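Local coordinates for ankyrin repeat and SOCS box protein 11 (Homo sapiens, PDB 4UUC), which serves as the substrate-recognition subunit of a cullin-5-RING E3 ubiquitin ligase, marking proteins such as BIK, DIRAS2 and RPN1 for proteasomal degradation, at residues Asn64-Thr67 / Ala71-Leu74. Residues are numbered along the deposited sequence; the frame is centred on the assembly and turned at random.
Sequences NGVT and ATPL
Thr67 and Ala71 join the two arms of an ankyrin beta-hairpin loop through two hydrogen bonds. Thr67 N donates to Ala71 O over 2.9 Å (161° at the hydrogen), in the carbonyl plane; in return Ala71 N gives its hydrogen to Thr67 OG1 at 3.1 Å (156°). With chi1 at 72°, OG1 faces Ala71 N, consistent with the hydroxyl standing in for a backbone carbonyl; it also bonds weakly with His69 N inside the loop. CH···O contacts continue the pairing: Thr72 CA lies 3.4 Å from Gly65 O, and Val66 CA approaches Ala71 O. His42 NE2 hydrogen-bonds to Gly65 O and weakly to Ala71 O.

Carbon packs against oxygen where Ala71's small methyl fits beside Thr67 OG1 and where Pro73 CD rests 3.2 Å from Gly65 O. Proline suits the first turn of helix 73-80, needing no amide hydrogen there. Thr72, the N-cap, turns OG1 to Phe75 N. The apolar contact is slight: branched Val66 sets CG2 4.1 Å from Thr72 CG2 and also packs on Leu102. Replacing Thr67 with valine would probably leave Ala71 N without its acceptor and weaken the hairpin's closure. One backbone bond and one side-chain bond thus tie the segment leading out of the second repeat to the capped start of helix 73-80.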
loop_
_atom_site.group_PDB
_atom_site.type_symbol
_atom_site.label_atom_id
_atom_site.label_comp_id
_atom_site.label_asym_id
_atom_site.label_seq_id
_atom_site.Cartn_x
_atom_site.Cartn_y
_atom_site.Cartn_z
ATOM N N ASN A 64 4.546 13.958 10.077
ATOM C CA ASN A 64 4.707 13.976 8.622
ATOM C C ASN A 64 6.171 14.086 8.185
ATOM O O ASN A 64 6.466 14.508 7.064
ATOM C CB ASN A 64 3.897 15.132 8.019
ATOM C CG ASN A 64 2.408 14.858 8.006
ATOM O OD1 ASN A 64 1.949 13.851 7.456
ATOM N ND2 ASN A 64 1.640 15.753 8.617
ATOM N N GLY A 65 7.083 13.683 9.064
ATOM C CA GLY A 65 8.506 13.735 8.776
ATOM C C GLY A 65 8.891 12.836 7.616
ATOM O O GLY A 65 8.373 11.733 7.483
ATOM N N VAL A 66 9.810 13.309 6.780
ATOM C CA VAL A 66 10.203 12.591 5.570
ATOM C C VAL A 66 11.673 12.193 5.617
ATOM O O VAL A 66 12.540 13.012 5.931
ATOM C CB VAL A 66 9.943 13.448 4.308
ATOM C CG1 VAL A 66 10.204 12.646 3.051
ATOM C CG2 VAL A 66 8.513 13.970 4.306
ATOM N N THR A 67 11.948 10.925 5.315
ATOM C CA THR A 67 13.318 10.428 5.240
ATOM C C THR A 67 13.946 10.816 3.903
ATOM O O THR A 67 13.258 11.298 3.003
ATOM C CB THR A 67 13.391 8.898 5.382
ATOM O OG1 THR A 67 12.878 8.283 4.195
ATOM C CG2 THR A 67 12.603 8.416 6.602
ATOM N N ALA A 71 10.207 8.413 2.723
ATOM C CA ALA A 71 9.310 7.654 3.588
ATOM C C ALA A 71 8.776 8.525 4.720
ATOM O O ALA A 71 9.522 9.281 5.347
ATOM C CB ALA A 71 10.024 6.434 4.151
ATOM N N THR A 72 7.474 8.412 4.960
ATOM C CA THR A 72 6.814 9.044 6.094
ATOM C C THR A 72 6.487 7.981 7.143
ATOM O O THR A 72 6.541 6.783 6.847
ATOM C CB THR A 72 5.521 9.755 5.671
ATOM O OG1 THR A 72 4.641 8.807 5.054
ATOM C CG2 THR A 72 5.821 10.883 4.684
ATOM N N PRO A 73 6.156 8.407 8.372
ATOM C CA PRO A 73 5.719 7.419 9.368
ATOM C C PRO A 73 4.531 6.599 8.870
ATOM O O PRO A 73 4.467 5.400 9.139
ATOM C CB PRO A 73 5.339 8.279 10.573
ATOM C CG PRO A 73 6.211 9.508 10.438
ATOM C CD PRO A 73 6.340 9.747 8.962
ATOM N N LEU A 74 3.618 7.234 8.137
ATOM C CA LEU A 74 2.435 6.539 7.636
ATOM C C LEU A 74 2.815 5.462 6.625
ATOM O O LEU A 74 2.256 4.363 6.647
ATOM C CB LEU A 74 1.449 7.528 7.013
ATOM C CG LEU A 74 0.120 6.949 6.516
ATOM C CD1 LEU A 74 -0.649 6.234 7.632
ATOM C CD2 LEU A 74 -0.730 8.056 5.918
#